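Local structure of DNA mismatch repair protein MutS (Thermus aquaticus, 1EWQ) at residues E169-H173 with L292-L296; K347-R353 with L386-L392; G673-T678 with Y697-L703. The protein takes part in DNA mismatch repair, binding mismatched DNA through multi-domain subunits that also carry a weak ATPase activity. One frame throughout, in Å; residues are numbered along the deposited sequence.

Contact 1: E169-H173 with L292-L296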
# COMPACT_ATOMS: atom_id res chain seq x y z
N GLU C 169 -23.95 -13.78 2.25
CA GLU C 169 -24.70 -12.91 1.37
C GLU C 169 -24.00 -11.57 1.27
O GLU C 169 -23.95 -10.96 0.20
CB GLU C 169 -26.13 -12.67 1.88
CG GLU C 169 -27.18 -13.52 1.22
CD GLU C 169 -27.13 -13.48 -0.30
OE1 GLU C 169 -27.41 -12.43 -0.92
OE2 GLU C 169 -26.79 -14.51 -0.89
N LEU C 170 -23.47 -11.12 2.39
CA LEU C 170 -22.77 -9.84 2.45
C LEU C 170 -21.49 -9.91 1.60
O LEU C 170 -21.23 -9.04 0.78
CB LEU C 170 -22.44 -9.49 3.91
CG LEU C 170 -21.90 -8.10 4.30
CD1 LEU C 170 -20.60 -7.84 3.60
CD2 LEU C 170 -22.91 -7.03 3.94
N PHE C 171 -20.71 -10.97 1.79
CA PHE C 171 -19.47 -11.11 1.04
C PHE C 171 -19.62 -11.15 -0.48
O PHE C 171 -18.88 -10.48 -1.19
CB PHE C 171 -18.72 -12.36 1.47
CG PHE C 171 -17.38 -12.49 0.83
CD1 PHE C 171 -16.28 -11.85 1.39
CD2 PHE C 171 -17.22 -13.19 -0.35
CE1 PHE C 171 -15.04 -11.90 0.77
CE2 PHE C 171 -15.98 -13.26 -0.98
CZ PHE C 171 -14.89 -12.61 -0.42
N ARG C 172 -20.57 -11.93 -0.99
CA ARG C 172 -20.75 -11.99 -2.43
C ARG C 172 -21.07 -10.62 -3.04
O ARG C 172 -20.90 -10.42 -4.23
CB ARG C 172 -21.83 -13.02 -2.82
CG ARG C 172 -23.00 -13.13 -1.86
CD ARG C 172 -24.25 -13.85 -2.41
NE ARG C 172 -24.01 -14.93 -3.37
CZ ARG C 172 -24.83 -15.97 -3.54
NH1 ARG C 172 -25.94 -16.06 -2.80
NH2 ARG C 172 -24.57 -16.90 -4.46
N HIS C 173 -21.53 -9.67 -2.22
CA HIS C 173 -21.84 -8.33 -2.74
C HIS C 173 -20.70 -7.35 -2.57
O HIS C 173 -20.70 -6.29 -3.20
CB HIS C 173 -23.09 -7.77 -2.06
CG HIS C 173 -24.36 -8.46 -2.45
ND1 HIS C 173 -25.09 -8.08 -3.56
CD2 HIS C 173 -25.00 -9.52 -1.91
CE1 HIS C 173 -26.13 -8.89 -3.68
NE2 HIS C 173 -26.10 -9.77 -2.69
N LEU C 292 -22.78 -13.79 -12.10
CA LEU C 292 -21.78 -14.62 -11.43
C LEU C 292 -22.05 -14.67 -9.92
O LEU C 292 -21.85 -15.70 -9.29
CB LEU C 292 -20.37 -14.09 -11.69
CG LEU C 292 -19.72 -14.45 -13.03
CD1 LEU C 292 -18.44 -13.63 -13.21
CD2 LEU C 292 -19.40 -15.94 -13.07
N ARG C 293 -22.52 -13.56 -9.35
CA ARG C 293 -22.81 -13.51 -7.91
C ARG C 293 -23.89 -14.55 -7.54
O ARG C 293 -23.81 -15.20 -6.51
CB ARG C 293 -23.30 -12.11 -7.51
CG ARG C 293 -22.84 -11.65 -6.13
CD ARG C 293 -23.74 -10.57 -5.52
NE ARG C 293 -24.01 -9.44 -6.41
CZ ARG C 293 -23.07 -8.70 -6.98
NH1 ARG C 293 -21.80 -8.97 -6.76
NH2 ARG C 293 -23.42 -7.67 -7.75
N HIS C 294 -24.90 -14.68 -8.40
CA HIS C 294 -26.00 -15.61 -8.17
C HIS C 294 -26.32 -16.46 -9.40
O HIS C 294 -27.21 -16.11 -10.18
CB HIS C 294 -27.26 -14.83 -7.78
CG HIS C 294 -27.14 -14.10 -6.48
ND1 HIS C 294 -27.43 -14.68 -5.27
CD2 HIS C 294 -26.73 -12.84 -6.21
CE1 HIS C 294 -27.20 -13.81 -4.30
NE2 HIS C 294 -26.77 -12.68 -4.85
N PRO C 295 -25.59 -17.57 -9.59
CA PRO C 295 -25.85 -18.44 -10.75
C PRO C 295 -27.27 -18.99 -10.61
O PRO C 295 -27.75 -19.20 -9.49
CB PRO C 295 -24.80 -19.55 -10.61
CG PRO C 295 -23.67 -18.87 -9.84
CD PRO C 295 -24.42 -18.03 -8.82
N LEU C 296 -27.93 -19.24 -11.73
CA LEU C 296 -29.31 -19.75 -11.74
C LEU C 296 -29.43 -21.26 -11.48
O LEU C 296 -28.48 -22.01 -11.63
CB LEU C 296 -29.97 -19.42 -13.09
CG LEU C 296 -29.83 -18.00 -13.66
CD1 LEU C 296 -30.55 -17.93 -15.00
CD2 LEU C 296 -30.40 -16.98 -12.68
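Glu169 brings its carboxylate to the edge of the His294 ring, where OE1 lies in the plane of the imidazole. The chain of Glu169 bends at its second torsion (chi2 -50°), which turns the acid back along its own helix to serve two residues of it. OE2 takes a nearly straight hydrogen bond from NH1 of Arg172 at 2.6 Å, part of a salt bridge, with OE2 lying in the plane of the Arg172 guanidinium. OE1 is held by the hydroxyl of Tyr244 and receives a weak bond from His173. One turn on, Arg172 reaches across to the end of helix 282-293. The His294 ring stands over one face of its guanidinium, the two planes 46° apart, while NH2 lies 2.8 Å from Arg293 O and is hydrogen-bonded to Met250 O. The aliphatic part of Arg172 also packs, with its CB 3.7 Å from CG of Arg293. A methionine in its place would probably leave the Glu169 carboxylate without its charged mate and the His294 ring with less to hold its rotation. In return, Arg293 NH1 gives a hydrogen bond to Arg172 O at 3.1 Å. Arg293 sets its CD over one face of the His173 ring, a CH-pi contact 3.5 Å from the centroid and 15° off the normal, and the bend at chi3 then turns NE beside that ring. Phe147 stacks on the same histidine and Phe249 meets His294 edge-to-face, so both imidazoles are set among aromatic neighbours. The contact thus joins the domain II helix 163-173 to the helical domain III by two arginines reaching in opposite directions. Burial of Arg172 is probably offset by the Glu169 carboxylate and Met250 O, and that of Arg293 in part by the carbonyl of Arg172.

Contact 2: K347-R353 with L386-L392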
# COMPACT_ATOMS: atom_id res chain seq x y z
N LYS C 347 -21.11 17.87 -19.34
CA LYS C 347 -20.29 16.78 -19.84
C LYS C 347 -21.19 15.53 -20.01
O LYS C 347 -21.08 14.79 -20.99
CB LYS C 347 -19.17 16.46 -18.86
CG LYS C 347 -18.04 15.67 -19.46
CD LYS C 347 -17.15 16.59 -20.31
CE LYS C 347 -16.48 17.66 -19.45
NZ LYS C 347 -15.55 18.52 -20.24
N ASP C 348 -22.08 15.32 -19.04
CA ASP C 348 -22.98 14.17 -19.12
C ASP C 348 -23.85 14.28 -20.36
O ASP C 348 -24.09 13.28 -21.03
CB ASP C 348 -23.85 14.07 -17.86
CG ASP C 348 -23.04 13.70 -16.63
OD1 ASP C 348 -22.20 12.79 -16.74
OD2 ASP C 348 -23.24 14.32 -15.57
N LEU C 349 -24.33 15.49 -20.67
CA LEU C 349 -25.18 15.67 -21.85
C LEU C 349 -24.43 15.39 -23.15
O LEU C 349 -25.01 14.92 -24.13
CB LEU C 349 -25.78 17.08 -21.89
CG LEU C 349 -26.69 17.46 -20.70
CD1 LEU C 349 -27.19 18.88 -20.88
CD2 LEU C 349 -27.87 16.50 -20.62
N GLY C 350 -23.13 15.68 -23.16
CA GLY C 350 -22.34 15.42 -24.35
C GLY C 350 -22.27 13.92 -24.55
O GLY C 350 -22.54 13.40 -25.63
N ALA C 351 -21.90 13.22 -23.47
CA ALA C 351 -21.81 11.77 -23.52
C ALA C 351 -23.18 11.19 -23.88
O ALA C 351 -23.27 10.23 -24.65
CB ALA C 351 -21.35 11.23 -22.16
N LEU C 352 -24.25 11.78 -23.35
CA LEU C 352 -25.59 11.31 -23.64
C LEU C 352 -25.88 11.40 -25.14
O LEU C 352 -26.34 10.44 -25.75
CB LEU C 352 -26.64 12.12 -22.86
CG LEU C 352 -28.11 11.82 -23.18
CD1 LEU C 352 -28.38 10.32 -23.09
CD2 LEU C 352 -29.01 12.59 -22.23
N ARG C 353 -25.62 12.57 -25.73
CA ARG C 353 -25.83 12.77 -27.16
C ARG C 353 -25.02 11.76 -27.97
O ARG C 353 -25.54 11.16 -28.92
CB ARG C 353 -25.43 14.19 -27.58
CG ARG C 353 -25.51 14.43 -29.08
CD ARG C 353 -24.93 15.78 -29.44
NE ARG C 353 -23.52 15.85 -29.09
CZ ARG C 353 -22.80 16.97 -29.08
NH1 ARG C 353 -23.36 18.13 -29.41
NH2 ARG C 353 -21.52 16.93 -28.74
N LEU C 386 -26.05 21.76 -28.03
CA LEU C 386 -24.67 21.79 -27.58
C LEU C 386 -23.61 21.82 -28.66
O LEU C 386 -23.78 21.22 -29.73
CB LEU C 386 -24.42 20.57 -26.68
CG LEU C 386 -25.52 20.25 -25.66
CD1 LEU C 386 -25.17 18.97 -24.93
CD2 LEU C 386 -25.70 21.40 -24.69
N VAL C 387 -22.51 22.52 -28.39
CA VAL C 387 -21.41 22.60 -29.33
C VAL C 387 -20.88 21.18 -29.48
O VAL C 387 -21.14 20.33 -28.63
CB VAL C 387 -20.27 23.51 -28.81
CG1 VAL C 387 -20.77 24.94 -28.69
CG2 VAL C 387 -19.75 22.99 -27.47
N GLU C 388 -20.14 20.93 -30.56
CA GLU C 388 -19.60 19.60 -30.82
C GLU C 388 -18.85 18.99 -29.63
O GLU C 388 -19.09 17.84 -29.27
CB GLU C 388 -18.70 19.64 -32.06
CG GLU C 388 -18.11 18.28 -32.43
CD GLU C 388 -17.32 18.32 -33.73
OE1 GLU C 388 -16.64 19.33 -33.98
OE2 GLU C 388 -17.38 17.33 -34.49
N ASP C 389 -17.94 19.75 -29.02
CA ASP C 389 -17.19 19.24 -27.87
C ASP C 389 -17.43 20.16 -26.67
O ASP C 389 -16.66 21.07 -26.41
CB ASP C 389 -15.69 19.16 -28.19
CG ASP C 389 -15.39 18.25 -29.38
OD1 ASP C 389 -16.00 17.16 -29.48
OD2 ASP C 389 -14.54 18.61 -30.22
N PRO C 390 -18.51 19.91 -25.92
CA PRO C 390 -18.91 20.69 -24.75
C PRO C 390 -17.85 20.94 -23.67
O PRO C 390 -17.04 20.06 -23.37
CB PRO C 390 -20.09 19.91 -24.19
CG PRO C 390 -20.69 19.31 -25.42
CD PRO C 390 -19.48 18.82 -26.16
N PRO C 391 -17.85 22.15 -23.10
CA PRO C 391 -16.92 22.56 -22.04
C PRO C 391 -17.37 21.87 -20.75
O PRO C 391 -18.45 21.28 -20.72
CB PRO C 391 -17.12 24.07 -21.97
CG PRO C 391 -17.55 24.43 -23.36
CD PRO C 391 -18.53 23.32 -23.67
N LEU C 392 -16.56 21.95 -19.71
CA LEU C 392 -16.88 21.33 -18.42
C LEU C 392 -17.88 22.16 -17.61
O LEU C 392 -18.83 21.62 -17.04
CB LEU C 392 -15.60 21.12 -17.60
CG LEU C 392 -15.74 20.86 -16.09
CD1 LEU C 392 -16.45 19.54 -15.84
CD2 LEU C 392 -14.35 20.84 -15.48
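Arg353 spreads the edge of its guanidinium against a run of backbone carbonyls, those of Leu386, Val387 and Glu388, just where the chain leaves helix 376-385. NH1 bonds to Val387 O at 3.2 Å, the donor standing above the carbonyl plane although the oxygen lies close to the plane of the guanidinium. A weak bond from NH1 reaches Leu386 O, and NH2 adds weak ones to Val387 O and to Glu388 O, the last short at 2.6 Å but bent. The side chain runs extended from the helix, CG lying opposite the backbone N (chi1 175°), and then bends at chi3 (62°) to present both terminal nitrogens to the loop. One fair bond and three weak ones, all met near the guanidinium plane, probably fix the turn of the group. Beside it the packing is close and apolar. CD1 of Leu386 touches Leu349 CB at 3.6 Å, and CG of Pro390 approaches Gly350, 4.4 Å from its CA; a CB at this position would be tight against Pro390 CG, so the glycine probably helps the close approach. The other end is looser and faces solvent. Lys347 folds at chi2 and chi3 and lays its tip along Leu392, NZ 3.6 Å from Leu392 CA, a loose contact made by the end of an exposed lysine. Val387 and Glu388 turn their CB atoms away from the helix. The whole lies within the helical domain III. Leu349 and Leu352 also rest on the long helix 479-511, at Ala510, while Leu352 and Arg353 touch Leu382 of helix 376-385. Helix 346-366 thus touches helix 479-511, helix 376-385 and the segment 386-392, the last of which is also joined to Leu399 by a backbone bond from Val387.

Contact 3: G673-T678 with Y697-L703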
# COMPACT_ATOMS: atom_id res chain seq x y z
N GLY C 673 -6.81 -39.25 12.00
CA GLY C 673 -6.92 -38.65 10.68
C GLY C 673 -7.74 -39.49 9.72
O GLY C 673 -8.67 -38.99 9.10
N VAL C 674 -7.38 -40.77 9.61
CA VAL C 674 -8.09 -41.68 8.72
C VAL C 674 -9.55 -41.88 9.14
O VAL C 674 -10.44 -41.94 8.30
CB VAL C 674 -7.35 -43.04 8.64
CG1 VAL C 674 -8.18 -44.07 7.89
CG2 VAL C 674 -6.00 -42.84 7.96
N ALA C 675 -9.77 -41.98 10.45
CA ALA C 675 -11.11 -42.17 11.00
C ALA C 675 -12.02 -41.00 10.65
O ALA C 675 -13.15 -41.20 10.21
CB ALA C 675 -11.05 -42.32 12.50
N ILE C 676 -11.53 -39.78 10.86
CA ILE C 676 -12.31 -38.58 10.56
C ILE C 676 -12.56 -38.48 9.06
O ILE C 676 -13.67 -38.20 8.62
CB ILE C 676 -11.58 -37.29 11.01
CG1 ILE C 676 -11.19 -37.38 12.48
CG2 ILE C 676 -12.50 -36.08 10.79
CD1 ILE C 676 -12.36 -37.53 13.44
N ALA C 677 -11.51 -38.70 8.28
CA ALA C 677 -11.65 -38.62 6.83
C ALA C 677 -12.70 -39.61 6.34
O ALA C 677 -13.47 -39.30 5.44
CB ALA C 677 -10.31 -38.88 6.15
N THR C 678 -12.74 -40.79 6.96
CA THR C 678 -13.70 -41.84 6.58
C THR C 678 -15.15 -41.51 6.92
O THR C 678 -16.05 -41.66 6.08
CB THR C 678 -13.36 -43.19 7.26
OG1 THR C 678 -12.11 -43.68 6.77
CG2 THR C 678 -14.44 -44.21 6.95
N TYR C 697 -4.72 -40.62 1.57
CA TYR C 697 -5.12 -41.84 2.27
C TYR C 697 -5.53 -42.98 1.35
O TYR C 697 -6.62 -42.97 0.77
CB TYR C 697 -6.29 -41.52 3.22
CG TYR C 697 -5.91 -40.63 4.38
CD1 TYR C 697 -6.85 -39.80 4.97
CD2 TYR C 697 -4.62 -40.68 4.94
CE1 TYR C 697 -6.54 -39.04 6.09
CE2 TYR C 697 -4.30 -39.92 6.06
CZ TYR C 697 -5.26 -39.11 6.63
OH TYR C 697 -4.97 -38.36 7.75
N PHE C 698 -4.64 -43.95 1.19
CA PHE C 698 -4.96 -45.11 0.35
C PHE C 698 -6.09 -45.85 1.07
O PHE C 698 -6.91 -46.51 0.45
CB PHE C 698 -3.77 -46.06 0.20
CG PHE C 698 -2.72 -45.58 -0.76
CD1 PHE C 698 -1.73 -44.68 -0.36
CD2 PHE C 698 -2.70 -46.05 -2.08
CE1 PHE C 698 -0.74 -44.26 -1.24
CE2 PHE C 698 -1.71 -45.63 -2.97
CZ PHE C 698 -0.72 -44.73 -2.55
N GLU C 699 -6.11 -45.72 2.40
CA GLU C 699 -7.12 -46.38 3.19
C GLU C 699 -8.54 -46.01 2.73
O GLU C 699 -9.43 -46.85 2.75
CB GLU C 699 -6.92 -46.08 4.69
CG GLU C 699 -6.26 -44.76 5.01
CD GLU C 699 -4.75 -44.78 4.84
OE1 GLU C 699 -4.02 -45.18 5.79
OE2 GLU C 699 -4.29 -44.42 3.74
N LEU C 700 -8.74 -44.76 2.30
CA LEU C 700 -10.07 -44.33 1.84
C LEU C 700 -10.47 -44.97 0.51
O LEU C 700 -11.65 -45.12 0.22
CB LEU C 700 -10.12 -42.81 1.70
CG LEU C 700 -10.00 -41.97 2.98
CD1 LEU C 700 -10.17 -40.48 2.65
CD2 LEU C 700 -11.07 -42.40 3.95
N THR C 701 -9.48 -45.35 -0.30
CA THR C 701 -9.76 -45.95 -1.61
C THR C 701 -10.46 -47.31 -1.57
O THR C 701 -11.05 -47.73 -2.57
CB THR C 701 -8.47 -46.14 -2.43
OG1 THR C 701 -7.69 -47.19 -1.87
CG2 THR C 701 -7.65 -44.85 -2.43
N ALA C 702 -10.43 -47.99 -0.44
CA ALA C 702 -11.06 -49.31 -0.35
C ALA C 702 -12.33 -49.42 0.49
O ALA C 702 -12.71 -50.52 0.88
CB ALA C 702 -10.04 -50.33 0.12
N LEU C 703 -13.00 -48.32 0.78
CA LEU C 703 -14.21 -48.40 1.60
C LEU C 703 -15.31 -49.20 0.89
O LEU C 703 -15.30 -49.34 -0.33
CB LEU C 703 -14.70 -47.00 1.94
CG LEU C 703 -13.69 -46.16 2.72
CD1 LEU C 703 -14.25 -44.76 2.96
CD2 LEU C 703 -13.38 -46.85 4.03
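Tyr697 lays one face of its ring over Val674, whose CG2 points at the middle of the aromatic system, 3.9 Å from the centroid and only 11° off the normal, a clear CH-pi contact. The edge of the same ring meets Ala677, with CB 3.8 Å from Tyr697 CD1, while the hydroxyl extends over Gly673, its OH 3.5 Å from that CA, and also has a weak hydrogen bond to Gly665 O. The glycine's lack of a side chain matters here, since a CB would collide with the phenol oxygen. Val674 has a second partner in Glu699, which crosses it at about a right angle. CG of Glu699 settles against both methyls, 3.5 Å from Val674 CG1 and equally near CG2, and the chain then bends at chi2 (-80°). Its carboxylate serves another purpose, as OE1 is hydrogen-bonded to Ser670 of the second subunit. The next residue, Leu700, divides its branches between two residues: CD1 lies 3.9 Å from Ala677 CB, and CD2 is 3.3 Å from OG1 of Thr678, the two side chains sliding past each other in opposite directions. Leu703 adds a methyl contact to Thr678 CG2. The hydroxyl of Thr678, set opposite the carbonyl carbon (chi1 -66°), turns back to give a 2.9 Å hydrogen bond to Val674 O, which the Thr678 amide reaches from the other face of the carbonyl. These residues join helix 670-687 to the loop and short helix (about 698-701) that follow strand 690-694 in the P-loop ATPase domain, the side chain of Tyr697 about 9 Å from that of Lys589 of the predicted ATP site. Apolar groups knit the two segments together, while the threonine bonds within its helix and the glutamate is directed to the subunit interface.

Overall arrangement
Along the chain the three contacts follow in series, each closing before the next opens. Contact 1 bridges domains II and III and is nearest the centre of the chain, its own centre about 15 Å away. Contact 2 is internal to domain III, its nearest atom about 14 Å from the DNA, and contact 3 is internal to the ATPase domain V, its nearest atom about 62 Å from the DNA. The centres of contacts 2 and 3 are about 68 Å apart on opposite sides of the chain's centre; that of contact 1 stands about 37 Å and about 34 Å from them. A signal between DNA and the ATPase domain would probably have to travel far through the protein.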